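Local coordinates for protein beta sliding clamp (Borrelia burgdorferi, PDB 6DJ8) that probably forms, as a head-to-tail ring-shaped homodimer, a sliding clamp around DNA that tethers DNA polymerases and other proteins and makes them processive, at residues 179-187 with 219-227; 230-238 with 249-257. All coordinates share one frame; numbering follows the deposited sequence.

Contact 1 (179-187 with 219-227); sequences VLNGVYFSK and IVPVKIFNF
V183 and V220 face each other as an antiparallel hydrogen-bonded pair, joining strand 182-187 to strand 218-221 at one end of an antiparallel sheet in the central domain, a DNA-clamp fold. The two short strands run at 153° to one another. V183 N gives its hydrogen to V220 O over 2.6 Å, and V220 N returns a nearly straight bond to V183 O at 2.9 Å. Just past strand 218-221, V222 N adds a more bent bond to N181 O, so the chain is still tied to its neighbour as it turns into helix 223-231. I219 CA also directs a CH...O contact at V183 O.

Apolar packing divides between the two faces of the sheet. On the face of V183 and V220, branched valines and flat phenylalanines fill a buried layer between the sheet and helix 223-231, from which F225 projects. V183 CG2, held anti to the carbonyl carbon, lies 3.6 Å from F225 CD2. The F185 and F225 rings come from opposite directions and meet rim to rim, planes 31° apart, while V220 CG2 packs against F185 CE1. Helix 157-167 adds I164 and F160 against F225. On the other face I219 CG1 touches Y184 CD1; the partly exposed tyrosine suits its place because its ring stacks on Y265 while its hydroxyl bonds to N217 OD1. I219 CG2 lies over G182, where the lack of a side chain leaves room for the methyl, 3.7 Å from G182 CA.

Polar groups secure the corner between strand and helix. With CG anti to the backbone N (chi1 178°), N181 turns its amide beside V222, where ND2 lies against V222 CG1 and bonds to the carbonyl of H172. N181 OD1 accepts from a water 2.8 Å away, and that same water accepts from K223 N.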
loop_
_atom_site.group_PDB
_atom_site.type_symbol
_atom_site.label_atom_id
_atom_site.label_comp_id
_atom_site.label_asym_id
_atom_site.label_seq_id
_atom_site.Cartn_x
_atom_site.Cartn_y
_atom_site.Cartn_z
ATOM N N VAL A 179 10.389 10.074 29.282
ATOM C CA VAL A 179 10.801 8.856 29.964
ATOM C C VAL A 179 10.113 7.634 29.363
ATOM O O VAL A 179 10.760 6.631 29.047
ATOM C CB VAL A 179 10.545 8.980 31.477
ATOM C CG1 VAL A 179 10.727 7.648 32.147
ATOM C CG2 VAL A 179 11.494 10.014 32.075
ATOM N N LEU A 180 8.799 7.700 29.177
ATOM C CA LEU A 180 8.071 6.524 28.714
ATOM C C LEU A 180 8.405 6.169 27.270
ATOM O O LEU A 180 8.141 5.036 26.846
ATOM C CB LEU A 180 6.562 6.755 28.865
ATOM C CG LEU A 180 6.156 6.910 30.336
ATOM C CD1 LEU A 180 4.654 6.883 30.485
ATOM C CD2 LEU A 180 6.815 5.827 31.196
ATOM N N ASN A 181 8.976 7.103 26.508
ATOM C CA ASN A 181 9.393 6.805 25.139
ATOM C C ASN A 181 10.698 6.024 25.103
ATOM O O ASN A 181 11.085 5.524 24.042
ATOM C CB ASN A 181 9.525 8.111 24.339
ATOM C CG ASN A 181 10.004 7.887 22.906
ATOM O OD1 ASN A 181 11.152 8.176 22.573
ATOM N ND2 ASN A 181 9.134 7.340 22.068
ATOM N N GLY A 182 11.347 5.834 26.251
ATOM C CA GLY A 182 12.593 5.110 26.301
ATOM C C GLY A 182 12.408 3.654 26.699
ATOM O O GLY A 182 11.394 3.263 27.274
ATOM N N VAL A 183 13.407 2.855 26.348
ATOM C CA VAL A 183 13.527 1.481 26.815
ATOM C C VAL A 183 14.426 1.523 28.041
ATOM O O VAL A 183 15.507 2.118 27.997
ATOM C CB VAL A 183 14.116 0.577 25.726
ATOM C CG1 VAL A 183 14.324 -0.817 26.265
ATOM C CG2 VAL A 183 13.196 0.569 24.494
ATOM N N TYR A 184 13.958 0.946 29.153
ATOM C CA TYR A 184 14.683 1.004 30.420
ATOM C C TYR A 184 15.554 -0.241 30.582
ATOM O O TYR A 184 15.056 -1.372 30.520
ATOM C CB TYR A 184 13.701 1.151 31.587
ATOM C CG TYR A 184 14.336 1.226 32.959
ATOM C CD1 TYR A 184 15.397 2.088 33.208
ATOM C CD2 TYR A 184 13.837 0.468 34.024
ATOM C CE1 TYR A 184 15.979 2.178 34.484
ATOM C CE2 TYR A 184 14.406 0.545 35.294
ATOM C CZ TYR A 184 15.482 1.405 35.514
ATOM O OH TYR A 184 16.050 1.504 36.762
ATOM N N PHE A 185 16.850 -0.030 30.774
ATOM C CA PHE A 185 17.794 -1.103 31.055
ATOM C C PHE A 185 18.089 -1.162 32.549
ATOM O O PHE A 185 18.547 -0.175 33.132
ATOM C CB PHE A 185 19.099 -0.892 30.296
ATOM C CG PHE A 185 18.984 -1.160 28.827
ATOM C CD1 PHE A 185 18.321 -0.266 27.999
ATOM C CD2 PHE A 185 19.502 -2.325 28.282
ATOM C CE1 PHE A 185 18.210 -0.528 26.628
ATOM C CE2 PHE A 185 19.383 -2.587 26.930
ATOM C CZ PHE A 185 18.744 -1.682 26.102
ATOM N N SER A 186 17.884 -2.328 33.145
ATOM C CA SER A 186 18.144 -2.509 34.573
ATOM C C SER A 186 18.666 -3.928 34.789
ATOM O O SER A 186 18.916 -4.669 33.831
ATOM C CB SER A 186 16.875 -2.218 35.383
ATOM O OG SER A 186 17.195 -1.771 36.681
ATOM N N LYS A 187 18.777 -4.311 36.061
ATOM C CA LYS A 187 19.279 -5.595 36.534
ATOM C C LYS A 187 18.305 -6.144 37.566
ATOM O O LYS A 187 17.843 -5.396 38.428
ATOM C CB LYS A 187 20.651 -5.420 37.213
ATOM C CG LYS A 187 21.777 -6.223 36.634
ATOM C CD LYS A 187 23.112 -5.620 37.047
ATOM C CE LYS A 187 23.252 -5.509 38.544
ATOM N NZ LYS A 187 24.630 -5.076 38.925
ATOM N N ILE A 219 18.142 4.717 30.195
ATOM C CA ILE A 219 16.913 4.893 29.431
ATOM C C ILE A 219 17.309 5.293 28.018
ATOM O O ILE A 219 17.906 6.360 27.817
ATOM C CB ILE A 219 15.991 5.952 30.048
ATOM C CG1 ILE A 219 15.692 5.625 31.515
ATOM C CG2 ILE A 219 14.698 6.078 29.238
ATOM C CD1 ILE A 219 15.173 6.788 32.265
ATOM N N VAL A 220 16.970 4.448 27.057
ATOM C CA VAL A 220 17.348 4.614 25.653
ATOM C C VAL A 220 16.093 4.904 24.838
ATOM O O VAL A 220 15.148 4.110 24.878
ATOM C CB VAL A 220 18.048 3.359 25.110
ATOM C CG1 VAL A 220 18.482 3.595 23.659
ATOM C CG2 VAL A 220 19.243 2.995 25.990
ATOM N N PRO A 221 16.053 5.987 24.074
ATOM C CA PRO A 221 14.872 6.262 23.246
ATOM C C PRO A 221 14.579 5.082 22.342
ATOM O O PRO A 221 15.487 4.446 21.804
ATOM C CB PRO A 221 15.260 7.510 22.446
ATOM C CG PRO A 221 16.310 8.186 23.301
ATOM C CD PRO A 221 17.089 7.019 23.863
ATOM N N VAL A 222 13.290 4.756 22.219
ATOM C CA VAL A 222 12.932 3.543 21.509
ATOM C C VAL A 222 13.294 3.622 20.021
ATOM O O VAL A 222 13.493 2.580 19.390
ATOM C CB VAL A 222 11.435 3.224 21.712
ATOM C CG1 VAL A 222 10.525 4.268 20.990
ATOM C CG2 VAL A 222 11.145 1.804 21.224
ATOM N N LYS A 223 13.402 4.816 19.441
ATOM C CA LYS A 223 13.561 4.886 17.980
ATOM C C LYS A 223 14.750 4.058 17.506
ATOM O O LYS A 223 14.643 3.326 16.513
ATOM C CB LYS A 223 13.701 6.332 17.510
ATOM C CG LYS A 223 13.935 6.470 15.994
ATOM C CD LYS A 223 14.036 7.919 15.573
ATOM C CE LYS A 223 14.185 8.056 14.040
ATOM N NZ LYS A 223 14.372 9.490 13.669
ATOM N N ILE A 224 15.871 4.093 18.245
ATOM C CA ILE A 224 17.033 3.339 17.779
ATOM C C ILE A 224 16.729 1.848 17.712
ATOM O O ILE A 224 17.276 1.138 16.858
ATOM C CB ILE A 224 18.291 3.620 18.637
ATOM C CG1 ILE A 224 19.524 3.103 17.884
ATOM C CG2 ILE A 224 18.183 2.946 20.006
ATOM C CD1 ILE A 224 20.846 3.499 18.510
ATOM N N PHE A 225 15.831 1.345 18.571
ATOM C CA PHE A 225 15.525 -0.079 18.510
ATOM C C PHE A 225 14.651 -0.413 17.307
ATOM O O PHE A 225 14.835 -1.460 16.683
ATOM C CB PHE A 225 14.878 -0.536 19.825
ATOM C CG PHE A 225 15.808 -0.379 20.987
ATOM C CD1 PHE A 225 16.880 -1.241 21.135
ATOM C CD2 PHE A 225 15.694 0.694 21.850
ATOM C CE1 PHE A 225 17.794 -1.069 22.176
ATOM C CE2 PHE A 225 16.590 0.864 22.880
ATOM C CZ PHE A 225 17.649 -0.023 23.041
ATOM N N ASN A 226 13.694 0.450 16.969
ATOM C CA ASN A 226 12.957 0.241 15.720
ATOM C C ASN A 226 13.913 0.231 14.537
ATOM O O ASN A 226 13.847 -0.656 13.686
ATOM C CB ASN A 226 11.885 1.316 15.564
ATOM C CG ASN A 226 10.798 1.186 16.626
ATOM O OD1 ASN A 226 10.471 0.073 17.028
ATOM N ND2 ASN A 226 10.240 2.310 17.080
ATOM N N PHE A 227 14.893 1.135 14.545
ATOM C CA PHE A 227 15.899 1.191 13.479
ATOM C C PHE A 227 16.711 -0.101 13.416
ATOM O O PHE A 227 16.877 -0.713 12.347
ATOM C CB PHE A 227 16.804 2.393 13.762
ATOM C CG PHE A 227 17.835 2.672 12.719
ATOM C CD1 PHE A 227 17.523 2.600 11.368
ATOM C CD2 PHE A 227 19.099 3.100 13.098
ATOM C CE1 PHE A 227 18.478 2.911 10.402
ATOM C CE2 PHE A 227 20.060 3.412 12.143
ATOM C CZ PHE A 227 19.744 3.312 10.793
HETATM O O HOH W 1 12.536 7.457 20.252
#

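Contact 2 (230-238 with 249-257); sequences HLMSGEGMV and VEFDNYKIA
M232 comes down on one face of the F251 ring, its chain at about a right angle to the phenylalanine. Its CG makes a CH-pi contact 3.6 Å from the ring centroid, and SD stands farther off, 4.6 Å from the centroid, as a Met-aromatic contact. An unbranched methionine suits this place: its CG methylene can touch the ring while the chain rises away, leaving SD above the same face. The opposite face of F251 is backed by Y254 CB, while L231 CB meets the edge, 3.7 Å from F251 CZ. With chi1 at 61°, CG of F251 sits between the backbone N and carbonyl carbon, which turns the ring into this hollow.

L231 and I256, whose slim branched ends suit the buried interior, meet tip to tip, their CD1 methyls pressed to 3.3 Å, tighter than usual. V238 CG2 settles beside V249 CG1, and V238 CB rests on F251 CB. Near the type II' turn 251-254 a water donates to M237 O and accepts from D252 N, and Q157 bonds D252 OD2, S233 OG and M237 O. S233 suits its bend because OG can accept from E235 N, an ST turn.

The chain thus leaves helix 223-231, loops past the 251-254 turn and enters strand 237-242, the sheet neighbour of 246-251, which in turn pairs with 254-259; helix 157-167 lies beyond M232, strand 151-156 beside V238, and F65 of strand 64-70 touches L231 and I256.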
loop_
_atom_site.group_PDB
_atom_site.type_symbol
_atom_site.label_atom_id
_atom_site.label_comp_id
_atom_site.label_asym_id
_atom_site.label_seq_id
_atom_site.Cartn_x
_atom_site.Cartn_y
_atom_site.Cartn_z
ATOM N N HIS A 230 15.512 -3.478 11.825
ATOM C CA HIS A 230 15.668 -3.520 10.374
ATOM C C HIS A 230 17.116 -3.789 9.951
ATOM O O HIS A 230 17.344 -4.274 8.836
ATOM C CB HIS A 230 15.171 -2.198 9.774
ATOM C CG HIS A 230 15.341 -2.092 8.287
ATOM N ND1 HIS A 230 14.966 -3.094 7.417
ATOM C CD2 HIS A 230 15.849 -1.099 7.518
ATOM C CE1 HIS A 230 15.234 -2.724 6.178
ATOM N NE2 HIS A 230 15.770 -1.517 6.211
ATOM N N LEU A 231 18.104 -3.485 10.806
ATOM C CA LEU A 231 19.504 -3.621 10.407
ATOM C C LEU A 231 20.097 -4.987 10.718
ATOM O O LEU A 231 20.954 -5.471 9.971
ATOM C CB LEU A 231 20.368 -2.569 11.114
ATOM C CG LEU A 231 20.031 -1.105 10.878
ATOM C CD1 LEU A 231 20.928 -0.247 11.701
ATOM C CD2 LEU A 231 20.235 -0.777 9.419
ATOM N N MET A 232 19.658 -5.628 11.787
ATOM C CA MET A 232 20.344 -6.815 12.271
ATOM C C MET A 232 19.920 -8.054 11.498
ATOM O O MET A 232 18.729 -8.382 11.426
ATOM C CB MET A 232 20.101 -6.991 13.759
ATOM C CG MET A 232 21.052 -6.163 14.587
ATOM S SD MET A 232 20.729 -6.385 16.325
ATOM C CE MET A 232 20.276 -8.058 16.309
ATOM N N SER A 233 20.916 -8.748 10.946
ATOM C CA SER A 233 20.668 -9.941 10.149
ATOM C C SER A 233 20.108 -11.084 10.984
ATOM O O SER A 233 19.347 -11.908 10.468
ATOM C CB SER A 233 21.970 -10.368 9.471
ATOM O OG SER A 233 22.928 -10.798 10.430
ATOM N N GLY A 234 20.463 -11.156 12.265
ATOM C CA GLY A 234 20.089 -12.283 13.089
ATOM C C GLY A 234 21.171 -13.337 13.210
ATOM O O GLY A 234 21.020 -14.270 14.005
ATOM N N GLU A 235 22.234 -13.228 12.419
ATOM C CA GLU A 235 23.387 -14.109 12.485
ATOM C C GLU A 235 24.582 -13.324 13.007
ATOM O O GLU A 235 24.799 -12.175 12.616
ATOM C CB GLU A 235 23.709 -14.697 11.111
ATOM C CG GLU A 235 25.154 -15.149 10.951
ATOM C CD GLU A 235 25.419 -15.779 9.596
ATOM O OE1 GLU A 235 24.452 -15.934 8.822
ATOM O OE2 GLU A 235 26.588 -16.119 9.306
ATOM N N GLY A 236 25.330 -13.931 13.908
ATOM C CA GLY A 236 26.512 -13.291 14.442
ATOM C C GLY A 236 26.212 -12.602 15.756
ATOM O O GLY A 236 25.110 -12.686 16.305
ATOM N N MET A 237 27.205 -11.858 16.232
ATOM C CA MET A 237 27.158 -11.211 17.536
ATOM C C MET A 237 26.936 -9.713 17.369
ATOM O O MET A 237 27.131 -9.155 16.287
ATOM C CB MET A 237 28.452 -11.483 18.316
ATOM C CG MET A 237 28.795 -12.967 18.382
ATOM S SD MET A 237 27.474 -13.951 19.157
ATOM C CE MET A 237 27.504 -13.293 20.822
ATOM N N VAL A 238 26.445 -9.083 18.436
ATOM C CA VAL A 238 26.271 -7.635 18.501
ATOM C C VAL A 238 26.806 -7.141 19.842
ATOM O O VAL A 238 26.470 -7.707 20.890
ATOM C CB VAL A 238 24.797 -7.214 18.299
ATOM C CG1 VAL A 238 23.862 -8.087 19.107
ATOM C CG2 VAL A 238 24.609 -5.736 18.663
ATOM N N VAL A 249 26.008 0.752 19.769
ATOM C CA VAL A 249 25.773 -0.601 19.273
ATOM C C VAL A 249 26.659 -0.821 18.062
ATOM O O VAL A 249 26.796 0.066 17.210
ATOM C CB VAL A 249 24.301 -0.833 18.899
ATOM C CG1 VAL A 249 24.128 -2.184 18.245
ATOM C CG2 VAL A 249 23.458 -0.758 20.115
ATOM N N GLU A 250 27.245 -2.010 17.975
ATOM C CA GLU A 250 28.176 -2.299 16.897
ATOM C C GLU A 250 28.017 -3.763 16.528
ATOM O O GLU A 250 27.949 -4.619 17.415
ATOM C CB GLU A 250 29.612 -1.978 17.351
ATOM C CG GLU A 250 30.689 -2.502 16.450
ATOM C CD GLU A 250 32.065 -2.403 17.093
ATOM O OE1 GLU A 250 32.847 -3.368 16.974
ATOM O OE2 GLU A 250 32.352 -1.368 17.732
ATOM N N PHE A 251 27.924 -4.038 15.230
ATOM C CA PHE A 251 27.700 -5.376 14.699
ATOM C C PHE A 251 27.865 -5.319 13.193
ATOM O O PHE A 251 27.491 -4.325 12.566
ATOM C CB PHE A 251 26.301 -5.908 15.037
ATOM C CG PHE A 251 25.173 -5.086 14.467
ATOM C CD1 PHE A 251 24.702 -3.973 15.137
ATOM C CD2 PHE A 251 24.568 -5.446 13.271
ATOM C CE1 PHE A 251 23.664 -3.215 14.620
ATOM C CE2 PHE A 251 23.517 -4.697 12.748
ATOM C CZ PHE A 251 23.062 -3.583 13.431
ATOM N N ASP A 252 28.384 -6.412 12.629
ATOM C CA ASP A 252 28.681 -6.520 11.205
ATOM C C ASP A 252 29.411 -5.277 10.714
ATOM O O ASP A 252 30.432 -4.899 11.292
ATOM C CB ASP A 252 27.405 -6.778 10.423
ATOM C CG ASP A 252 26.801 -8.144 10.750
ATOM O OD1 ASP A 252 27.565 -9.126 10.864
ATOM O OD2 ASP A 252 25.572 -8.237 10.909
ATOM N N ASN A 253 28.882 -4.586 9.703
ATOM C CA ASN A 253 29.574 -3.411 9.187
ATOM C C ASN A 253 28.945 -2.107 9.670
ATOM O O ASN A 253 29.069 -1.077 8.996
ATOM C CB ASN A 253 29.642 -3.458 7.654
ATOM C CG ASN A 253 28.274 -3.610 6.997
ATOM O OD1 ASN A 253 27.393 -4.313 7.498
ATOM N ND2 ASN A 253 28.093 -2.950 5.857
ATOM N N TYR A 254 28.314 -2.119 10.853
ATOM C CA TYR A 254 27.555 -0.988 11.361
ATOM C C TYR A 254 28.068 -0.508 12.716
ATOM O O TYR A 254 28.578 -1.287 13.530
ATOM C CB TYR A 254 26.058 -1.327 11.480
ATOM C CG TYR A 254 25.443 -1.802 10.190
ATOM C CD1 TYR A 254 25.184 -0.907 9.152
ATOM C CD2 TYR A 254 25.129 -3.141 9.998
ATOM C CE1 TYR A 254 24.627 -1.333 7.960
ATOM C CE2 TYR A 254 24.572 -3.579 8.816
ATOM C CZ TYR A 254 24.324 -2.671 7.795
ATOM O OH TYR A 254 23.785 -3.129 6.616
ATOM N N LYS A 255 27.948 0.800 12.934
ATOM C CA LYS A 255 28.141 1.425 14.232
ATOM C C LYS A 255 27.035 2.450 14.374
ATOM O O LYS A 255 26.731 3.169 13.421
ATOM C CB LYS A 255 29.519 2.085 14.367
ATOM C CG LYS A 255 30.690 1.155 14.101
ATOM C CD LYS A 255 32.018 1.911 14.204
ATOM C CE LYS A 255 33.205 0.968 14.118
ATOM N NZ LYS A 255 34.501 1.711 14.084
ATOM N N ILE A 256 26.372 2.452 15.521
ATOM C CA ILE A 256 25.228 3.321 15.764
ATOM C C ILE A 256 25.321 3.826 17.192
ATOM O O ILE A 256 25.721 3.082 18.092
ATOM C CB ILE A 256 23.887 2.583 15.546
ATOM C CG1 ILE A 256 24.017 1.548 14.434
ATOM C CG2 ILE A 256 22.763 3.565 15.200
ATOM C CD1 ILE A 256 22.822 0.693 14.294
ATOM N N ALA A 257 24.927 5.077 17.405
ATOM C CA ALA A 257 24.928 5.648 18.741
ATOM C C ALA A 257 23.764 6.618 18.873
ATOM O O ALA A 257 23.261 7.151 17.877
ATOM C CB ALA A 257 26.251 6.361 19.053
HETATM O O HOH W 2 28.982 -8.693 14.334
#

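Contact 1 and contact 2 come in series along the chain, contact 1 closing before contact 2 opens, and their centres are about 17 Å apart within the central domain. Helix 223-231 belongs to both: its start follows strand 218-221 of contact 1 and its end leads into contact 2. The contacts touch where I224 CD1 packs 3.8 Å from I256 CG2. Strands 182-187 and 218-221 lie in a sheet continued by C-terminal-domain strands, whereas 246-251 and 254-259 lie in one continued by N-terminal-domain strands. The shared helix thus packs against two sheets, each of which runs from the central domain into a different neighbouring domain of the clamp subunit.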